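Local structure of phenyl-3-pyruvate decarboxylase (Azospirillum brasilense, 2NXW) at residues P225-E239 / L249-L263. The protein decarboxylates phenylpyruvate and indole-3-pyruvate with thiamine diphosphate and magnesium, the latter reaction giving indole-3-acetaldehyde in auxin biosynthesis. Numbering follows the deposited sequence.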
ATOM      1  N   PRO A 225     -24.202  32.056  -8.390  1.00 19.05           N
ATOM      2  CA  PRO A 225     -23.360  31.719  -7.244  1.00 18.02           C
ATOM      3  C   PRO A 225     -24.199  31.227  -6.072  1.00 16.54           C
ATOM      4  O   PRO A 225     -25.366  31.596  -5.927  1.00 17.69           O
ATOM      5  CB  PRO A 225     -22.657  33.036  -6.936  1.00 18.16           C
ATOM      6  CG  PRO A 225     -23.700  34.056  -7.306  1.00 18.02           C
ATOM      7  CD  PRO A 225     -24.231  33.513  -8.617  1.00 19.11           C
ATOM      8  N   VAL A 226     -23.595  30.383  -5.246  1.00 16.14           N
ATOM      9  CA  VAL A 226     -24.264  29.847  -4.075  1.00 16.88           C
ATOM     10  C   VAL A 226     -23.277  29.753  -2.924  1.00 15.84           C
ATOM     11  O   VAL A 226     -22.157  29.271  -3.105  1.00 16.83           O
ATOM     12  CB  VAL A 226     -24.816  28.425  -4.337  1.00 17.03           C
ATOM     13  CG1 VAL A 226     -25.347  27.826  -3.031  1.00 17.95           C
ATOM     14  CG2 VAL A 226     -25.897  28.469  -5.399  1.00 18.06           C
ATOM     15  N   LEU A 227     -23.685  30.225  -1.749  1.00 14.79           N
ATOM     16  CA  LEU A 227     -22.838  30.123  -0.562  1.00 15.47           C
ATOM     17  C   LEU A 227     -23.386  28.970   0.280  1.00 15.45           C
ATOM     18  O   LEU A 227     -24.550  28.993   0.679  1.00 14.54           O
ATOM     19  CB  LEU A 227     -22.867  31.412   0.278  1.00 15.97           C
ATOM     20  CG  LEU A 227     -22.179  31.274   1.645  1.00 16.12           C
ATOM     21  CD1 LEU A 227     -20.680  31.098   1.427  1.00 17.30           C
ATOM     22  CD2 LEU A 227     -22.429  32.496   2.509  1.00 16.74           C
ATOM     23  N   MET A 228     -22.557  27.953   0.514  1.00 14.62           N
ATOM     24  CA  MET A 228     -22.953  26.812   1.344  1.00 14.96           C
ATOM     25  C   MET A 228     -22.272  26.925   2.706  1.00 14.86           C
ATOM     26  O   MET A 228     -21.047  27.050   2.794  1.00 15.20           O
ATOM     27  CB  MET A 228     -22.557  25.490   0.684  1.00 18.25           C
ATOM     28  CG  MET A 228     -23.275  25.216  -0.617  1.00 21.27           C
ATOM     29  SD  MET A 228     -23.369  23.439  -0.965  1.00 25.33           S
ATOM     30  CE  MET A 228     -24.758  22.996   0.064  1.00 23.97           C
ATOM     31  N   VAL A 229     -23.075  26.905   3.767  1.00 14.44           N
ATOM     32  CA  VAL A 229     -22.562  27.003   5.128  1.00 15.23           C
ATOM     33  C   VAL A 229     -22.481  25.571   5.643  1.00 14.62           C
ATOM     34  O   VAL A 229     -23.484  24.854   5.713  1.00 15.25           O
ATOM     35  CB  VAL A 229     -23.485  27.892   5.978  1.00 15.51           C
ATOM     36  CG1 VAL A 229     -23.012  27.927   7.419  1.00 17.32           C
ATOM     37  CG2 VAL A 229     -23.488  29.302   5.386  1.00 17.46           C
ATOM     38  N   CYS A 230     -21.273  25.171   6.019  1.00 15.44           N
ATOM     39  CA  CYS A 230     -21.011  23.786   6.372  1.00 14.06           C
ATOM     40  C   CYS A 230     -20.442  23.476   7.758  1.00 14.01           C
ATOM     41  O   CYS A 230     -20.347  24.359   8.612  1.00 13.71           O
ATOM     42  CB  CYS A 230     -20.124  23.220   5.260  1.00 14.47           C
ATOM     43  SG  CYS A 230     -20.596  23.866   3.587  1.00 16.34           S
ATOM     44  N   VAL A 231     -20.033  22.222   7.955  1.00 13.94           N
ATOM     45  CA  VAL A 231     -19.571  21.750   9.261  1.00 14.54           C
ATOM     46  C   VAL A 231     -18.507  22.570   9.987  1.00 13.77           C
ATOM     47  O   VAL A 231     -18.646  22.826  11.180  1.00 13.85           O
ATOM     48  CB  VAL A 231     -19.136  20.241   9.196  1.00 14.15           C
ATOM     49  CG1 VAL A 231     -17.802  20.086   8.512  1.00 15.35           C
ATOM     50  CG2 VAL A 231     -19.102  19.649  10.591  1.00 16.11           C
ATOM     51  N   GLU A 232     -17.457  23.002   9.298  1.00 14.17           N
ATOM     52  CA  GLU A 232     -16.431  23.779   9.990  1.00 14.45           C
ATOM     53  C   GLU A 232     -16.945  25.093  10.583  1.00 14.14           C
ATOM     54  O   GLU A 232     -16.396  25.590  11.567  1.00 14.40           O
ATOM     55  CB  GLU A 232     -15.243  24.059   9.070  1.00 13.82           C
ATOM     56  CG  GLU A 232     -14.423  22.823   8.717  1.00 15.77           C
ATOM     57  CD  GLU A 232     -13.131  23.180   8.009  1.00 16.47           C
ATOM     58  OE1 GLU A 232     -13.122  24.201   7.296  1.00 16.04           O
ATOM     59  OE2 GLU A 232     -12.134  22.439   8.162  1.00 15.73           O
ATOM     60  N   VAL A 233     -17.994  25.658   9.996  1.00 14.33           N
ATOM     61  CA  VAL A 233     -18.549  26.903  10.515  1.00 13.93           C
ATOM     62  C   VAL A 233     -19.091  26.635  11.916  1.00 14.02           C
ATOM     63  O   VAL A 233     -18.910  27.443  12.829  1.00 15.19           O
ATOM     64  CB  VAL A 233     -19.675  27.432   9.611  1.00 13.82           C
ATOM     65  CG1 VAL A 233     -20.360  28.648  10.270  1.00 15.44           C
ATOM     66  CG2 VAL A 233     -19.091  27.840   8.248  1.00 15.93           C
ATOM     67  N   ARG A 234     -19.746  25.494  12.092  1.00 13.91           N
ATOM     68  CA  ARG A 234     -20.266  25.152  13.411  1.00 16.73           C
ATOM     69  C   ARG A 234     -19.131  24.758  14.356  1.00 16.34           C
ATOM     70  O   ARG A 234     -19.055  25.244  15.486  1.00 17.32           O
ATOM     71  CB  ARG A 234     -21.258  23.989  13.327  1.00 18.92           C
ATOM     72  CG  ARG A 234     -21.910  23.693  14.671  1.00 22.17           C
ATOM     73  CD  ARG A 234     -22.539  22.320  14.717  1.00 26.55           C
ATOM     74  NE  ARG A 234     -23.483  22.101  13.629  1.00 28.79           N
ATOM     75  CZ  ARG A 234     -24.610  22.783  13.458  1.00 29.12           C
ATOM     76  NH1 ARG A 234     -24.945  23.743  14.308  1.00 30.71           N
ATOM     77  NH2 ARG A 234     -25.402  22.495  12.437  1.00 26.16           N
ATOM     78  N   ARG A 235     -18.238  23.887  13.894  1.00 15.62           N
ATOM     79  CA  ARG A 235     -17.150  23.422  14.756  1.00 15.67           C
ATOM     80  C   ARG A 235     -16.283  24.550  15.305  1.00 15.51           C
ATOM     81  O   ARG A 235     -15.901  24.527  16.480  1.00 17.53           O
ATOM     82  CB  ARG A 235     -16.266  22.422  14.005  1.00 15.84           C
ATOM     83  CG  ARG A 235     -16.986  21.143  13.558  1.00 16.23           C
ATOM     84  CD  ARG A 235     -17.473  20.282  14.726  1.00 16.03           C
ATOM     85  NE  ARG A 235     -17.992  19.008  14.226  1.00 17.82           N
ATOM     86  CZ  ARG A 235     -19.272  18.641  14.233  1.00 18.43           C
ATOM     87  NH1 ARG A 235     -20.207  19.445  14.730  1.00 18.41           N
ATOM     88  NH2 ARG A 235     -19.623  17.475  13.710  1.00 19.27           N
ATOM     89  N   TYR A 236     -15.998  25.543  14.469  1.00 15.49           N
ATOM     90  CA  TYR A 236     -15.142  26.649  14.876  1.00 16.41           C
ATOM     91  C   TYR A 236     -15.860  27.859  15.480  1.00 17.27           C
ATOM     92  O   TYR A 236     -15.245  28.905  15.726  1.00 19.22           O
ATOM     93  CB  TYR A 236     -14.258  27.069  13.695  1.00 16.20           C
ATOM     94  CG  TYR A 236     -13.344  25.953  13.211  1.00 14.71           C
ATOM     95  CD1 TYR A 236     -12.693  25.119  14.125  1.00 17.15           C
ATOM     96  CD2 TYR A 236     -13.140  25.723  11.850  1.00 14.88           C
ATOM     97  CE1 TYR A 236     -11.865  24.079  13.702  1.00 16.25           C
ATOM     98  CE2 TYR A 236     -12.302  24.675  11.407  1.00 16.68           C
ATOM     99  CZ  TYR A 236     -11.674  23.861  12.347  1.00 14.63           C
ATOM    100  OH  TYR A 236     -10.857  22.837  11.937  1.00 17.03           O
ATOM    101  N   GLY A 237     -17.159  27.717  15.724  1.00 18.19           N
ATOM    102  CA  GLY A 237     -17.918  28.806  16.317  1.00 17.40           C
ATOM    103  C   GLY A 237     -17.947  30.079  15.491  1.00 17.94           C
ATOM    104  O   GLY A 237     -17.859  31.183  16.026  1.00 19.71           O
ATOM    105  N   LEU A 238     -18.096  29.928  14.182  1.00 16.97           N
ATOM    106  CA  LEU A 238     -18.117  31.066  13.272  1.00 16.86           C
ATOM    107  C   LEU A 238     -19.509  31.502  12.807  1.00 16.39           C
ATOM    108  O   LEU A 238     -19.623  32.253  11.847  1.00 16.61           O
ATOM    109  CB  LEU A 238     -17.271  30.731  12.045  1.00 17.43           C
ATOM    110  CG  LEU A 238     -15.795  30.496  12.354  1.00 17.93           C
ATOM    111  CD1 LEU A 238     -15.066  30.027  11.101  1.00 17.97           C
ATOM    112  CD2 LEU A 238     -15.193  31.804  12.877  1.00 20.89           C
ATOM    113  N   GLU A 239     -20.567  31.058  13.473  1.00 17.63           N
ATOM    114  CA  GLU A 239     -21.901  31.432  13.002  1.00 17.92           C
ATOM    115  C   GLU A 239     -22.162  32.935  12.859  1.00 18.20           C
ATOM    116  O   GLU A 239     -22.710  33.372  11.846  1.00 17.83           O
ATOM    117  CB  GLU A 239     -22.988  30.800  13.875  1.00 19.28           C
ATOM    118  CG  GLU A 239     -24.394  31.198  13.440  1.00 22.06           C
ATOM    119  CD  GLU A 239     -25.475  30.413  14.143  1.00 21.96           C
ATOM    120  OE1 GLU A 239     -25.335  30.155  15.358  1.00 24.73           O
ATOM    121  OE2 GLU A 239     -26.469  30.061  13.479  1.00 23.48           O
ATOM    122  N   LEU A 249     -22.218  39.288   1.199  1.00 18.42           N
ATOM    123  CA  LEU A 249     -21.879  38.643  -0.064  1.00 17.72           C
ATOM    124  C   LEU A 249     -23.010  38.716  -1.088  1.00 17.70           C
ATOM    125  O   LEU A 249     -22.769  38.712  -2.291  1.00 18.85           O
ATOM    126  CB  LEU A 249     -21.473  37.195   0.197  1.00 17.17           C
ATOM    127  CG  LEU A 249     -20.810  36.456  -0.962  1.00 17.93           C
ATOM    128  CD1 LEU A 249     -19.505  37.128  -1.353  1.00 19.82           C
ATOM    129  CD2 LEU A 249     -20.540  35.031  -0.526  1.00 18.60           C
ATOM    130  N   GLY A 250     -24.248  38.766  -0.604  1.00 17.67           N
ATOM    131  CA  GLY A 250     -25.389  38.901  -1.489  1.00 19.34           C
ATOM    132  C   GLY A 250     -25.747  37.776  -2.435  1.00 19.48           C
ATOM    133  O   GLY A 250     -26.318  38.027  -3.496  1.00 22.10           O
ATOM    134  N   VAL A 251     -25.414  36.541  -2.073  1.00 17.46           N
ATOM    135  CA  VAL A 251     -25.742  35.394  -2.916  1.00 17.53           C
ATOM    136  C   VAL A 251     -26.618  34.415  -2.143  1.00 16.72           C
ATOM    137  O   VAL A 251     -26.678  34.464  -0.918  1.00 17.45           O
ATOM    138  CB  VAL A 251     -24.465  34.655  -3.412  1.00 17.32           C
ATOM    139  CG1 VAL A 251     -23.544  35.639  -4.129  1.00 17.89           C
ATOM    140  CG2 VAL A 251     -23.732  34.006  -2.245  1.00 17.07           C
ATOM    141  N   PRO A 252     -27.339  33.531  -2.854  1.00 16.23           N
ATOM    142  CA  PRO A 252     -28.207  32.547  -2.194  1.00 16.51           C
ATOM    143  C   PRO A 252     -27.432  31.706  -1.189  1.00 15.77           C
ATOM    144  O   PRO A 252     -26.287  31.317  -1.442  1.00 16.81           O
ATOM    145  CB  PRO A 252     -28.726  31.714  -3.361  1.00 17.85           C
ATOM    146  CG  PRO A 252     -28.832  32.731  -4.458  1.00 17.18           C
ATOM    147  CD  PRO A 252     -27.532  33.498  -4.317  1.00 16.78           C
ATOM    148  N   VAL A 253     -28.068  31.430  -0.055  1.00 15.11           N
ATOM    149  CA  VAL A 253     -27.459  30.661   1.022  1.00 15.61           C
ATOM    150  C   VAL A 253     -28.133  29.308   1.196  1.00 15.21           C
ATOM    151  O   VAL A 253     -29.361  29.210   1.163  1.00 16.49           O
ATOM    152  CB  VAL A 253     -27.576  31.429   2.348  1.00 15.19           C
ATOM    153  CG1 VAL A 253     -26.922  30.646   3.476  1.00 15.53           C
ATOM    154  CG2 VAL A 253     -26.926  32.801   2.208  1.00 16.65           C
ATOM    155  N   VAL A 254     -27.321  28.276   1.397  1.00 14.94           N
ATOM    156  CA  VAL A 254     -27.805  26.911   1.613  1.00 14.89           C
ATOM    157  C   VAL A 254     -26.894  26.258   2.656  1.00 15.65           C
ATOM    158  O   VAL A 254     -25.745  26.656   2.816  1.00 16.07           O
ATOM    159  CB  VAL A 254     -27.733  26.086   0.294  1.00 15.19           C
ATOM    160  CG1 VAL A 254     -28.137  24.636   0.534  1.00 19.01           C
ATOM    161  CG2 VAL A 254     -28.631  26.714  -0.756  1.00 17.17           C
ATOM    162  N   THR A 255     -27.395  25.280   3.402  1.00 15.08           N
ATOM    163  CA  THR A 255     -26.526  24.603   4.362  1.00 15.36           C
ATOM    164  C   THR A 255     -26.360  23.154   3.960  1.00 15.22           C
ATOM    165  O   THR A 255     -27.174  22.622   3.206  1.00 15.51           O
ATOM    166  CB  THR A 255     -27.096  24.599   5.809  1.00 17.02           C
ATOM    167  OG1 THR A 255     -28.415  24.039   5.802  1.00 23.72           O
ATOM    168  CG2 THR A 255     -27.143  25.998   6.379  1.00 19.22           C
ATOM    169  N   THR A 256     -25.280  22.534   4.417  1.00 14.11           N
ATOM    170  CA  THR A 256     -25.080  21.109   4.184  1.00 14.86           C
ATOM    171  C   THR A 256     -25.765  20.444   5.378  1.00 16.19           C
ATOM    172  O   THR A 256     -26.218  21.128   6.297  1.00 16.19           O
ATOM    173  CB  THR A 256     -23.604  20.708   4.227  1.00 14.46           C
ATOM    174  OG1 THR A 256     -23.037  21.131   5.474  1.00 15.36           O
ATOM    175  CG2 THR A 256     -22.856  21.314   3.050  1.00 15.30           C
ATOM    176  N   PHE A 257     -25.836  19.117   5.383  1.00 16.31           N
ATOM    177  CA  PHE A 257     -26.469  18.422   6.500  1.00 16.76           C
ATOM    178  C   PHE A 257     -25.828  18.789   7.839  1.00 16.27           C
ATOM    179  O   PHE A 257     -26.527  19.040   8.825  1.00 17.04           O
ATOM    180  CB  PHE A 257     -26.382  16.905   6.311  1.00 17.33           C
ATOM    181  CG  PHE A 257     -26.911  16.132   7.476  1.00 18.53           C
ATOM    182  CD1 PHE A 257     -28.280  16.053   7.712  1.00 20.40           C
ATOM    183  CD2 PHE A 257     -26.040  15.535   8.380  1.00 20.00           C
ATOM    184  CE1 PHE A 257     -28.770  15.389   8.836  1.00 21.68           C
ATOM    185  CE2 PHE A 257     -26.521  14.873   9.508  1.00 21.91           C
ATOM    186  CZ  PHE A 257     -27.889  14.801   9.732  1.00 21.13           C
ATOM    187  N   MET A 258     -24.497  18.811   7.886  1.00 16.24           N
ATOM    188  CA  MET A 258     -23.801  19.143   9.124  1.00 18.24           C
ATOM    189  C   MET A 258     -23.866  20.630   9.453  1.00 19.11           C
ATOM    190  O   MET A 258     -23.458  21.045  10.540  1.00 20.97           O
ATOM    191  CB  MET A 258     -22.342  18.693   9.061  1.00 20.32           C
ATOM    192  CG  MET A 258     -22.158  17.191   8.970  1.00 24.75           C
ATOM    193  SD  MET A 258     -22.191  16.333  10.567  1.00 30.63           S
ATOM    194  CE  MET A 258     -22.778  14.669  10.075  1.00 28.19           C
ATOM    195  N   GLY A 259     -24.376  21.430   8.519  1.00 17.47           N
ATOM    196  CA  GLY A 259     -24.510  22.852   8.776  1.00 17.37           C
ATOM    197  C   GLY A 259     -25.966  23.202   9.063  1.00 16.95           C
ATOM    198  O   GLY A 259     -26.297  24.365   9.274  1.00 18.21           O
ATOM    199  N   ARG A 260     -26.830  22.187   9.072  1.00 17.56           N
ATOM    200  CA  ARG A 260     -28.262  22.376   9.303  1.00 18.88           C
ATOM    201  C   ARG A 260     -28.551  23.172  10.573  1.00 18.49           C
ATOM    202  O   ARG A 260     -28.068  22.835  11.652  1.00 18.93           O
ATOM    203  CB  ARG A 260     -28.949  21.005   9.363  1.00 22.47           C
ATOM    204  CG  ARG A 260     -30.476  21.006   9.380  1.00 26.86           C
ATOM    205  CD  ARG A 260     -30.975  19.602   9.017  1.00 29.32           C
ATOM    206  NE  ARG A 260     -32.409  19.392   9.217  1.00 32.56           N
ATOM    207  CZ  ARG A 260     -32.988  19.264  10.408  1.00 31.73           C
ATOM    208  NH1 ARG A 260     -32.258  19.333  11.511  1.00 33.19           N
ATOM    209  NH2 ARG A 260     -34.294  19.040  10.496  1.00 34.10           N
ATOM    210  N   GLY A 261     -29.333  24.240  10.438  1.00 16.99           N
ATOM    211  CA  GLY A 261     -29.659  25.058  11.592  1.00 18.47           C
ATOM    212  C   GLY A 261     -28.858  26.344  11.682  1.00 18.86           C
ATOM    213  O   GLY A 261     -29.276  27.302  12.331  1.00 19.99           O
ATOM    214  N   LEU A 262     -27.695  26.372  11.039  1.00 17.87           N
ATOM    215  CA  LEU A 262     -26.854  27.567  11.062  1.00 17.19           C
ATOM    216  C   LEU A 262     -27.540  28.727  10.331  1.00 16.54           C
ATOM    217  O   LEU A 262     -28.231  28.519   9.338  1.00 18.04           O
ATOM    218  CB  LEU A 262     -25.500  27.265  10.403  1.00 17.10           C
ATOM    219  CG  LEU A 262     -24.546  26.335  11.159  1.00 17.62           C
ATOM    220  CD1 LEU A 262     -23.332  26.028  10.277  1.00 17.99           C
ATOM    221  CD2 LEU A 262     -24.123  26.984  12.475  1.00 18.15           C
ATOM    222  N   LEU A 263     -27.335  29.941  10.832  1.00 16.68           N
ATOM    223  CA  LEU A 263     -27.907  31.154  10.243  1.00 16.45           C
ATOM    224  C   LEU A 263     -29.434  31.199  10.213  1.00 17.46           C
ATOM    225  O   LEU A 263     -30.019  31.994   9.473  1.00 16.94           O
ATOM    226  CB  LEU A 263     -27.367  31.373   8.820  1.00 16.19           C
ATOM    227  CG  LEU A 263     -26.037  32.139   8.721  1.00 16.18           C
ATOM    228  CD1 LEU A 263     -24.913  31.365   9.394  1.00 18.03           C
ATOM    229  CD2 LEU A 263     -25.721  32.390   7.255  1.00 16.95           C
TER
HETATM  230  O   HOH W   1     -28.934  29.794  14.360  1.00 45.70           O
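Strands 225-229 and 253-255 form a parallel beta-alpha-beta unit, joined by helices 231-235 and 239-249, at one edge of the mixed sheet in the central domain of this thiamine diphosphate enzyme. Leu227, Met228 and Val229 pair with Val253, Val254 and Thr255. The ladder begins with Leu227 N donating almost straight to Pro252 O (2.8 Å, 175° at the hydrogen), alternates through Leu227 O and Val254 O, and ends where Thr256 N reaches Val229 O. On the sheet face carrying Leu227 and Val229, Val251 CG2 packs on Leu227 CB (3.7 Å), and helix 239-249 lies over both strand residues through Ala246 and Val242. The other face belongs to helix 281-288; here the bend at chi3 of Met228 (81°) brings CE back to Val254 CG1 and Thr256 CG2.

Beyond the strands, 256-263 folds over the end of strand 225-229 and the start of both following helices. Gly259, without a side chain, lets its CA come close to Val229 O and Cys230 CA. Leu262 wedges in beside it: CD1 presses on Val229 CG1 at a tight 3.4 Å and also meets Val233, while CG lies over one face of the Arg234 guanidinium. With CG anti to the backbone N (chi1 -175°) and a bend at chi3, Arg234 turns its NE edge to the 3-10 segment. Arg234 NE and NH2 both grip Met258 O, from the same face of that carbonyl, and Arg234 NH2 also donates to Arg260 O (2.8 Å). One arginine thus ties together two carbonyls around the type II turn 259-262. Just past this turn, the extended Glu239 side chain, from the first turn of helix 239-249, accepts a hydrogen bond from Leu263 N on the anti lone pair of OE2 (2.8 Å).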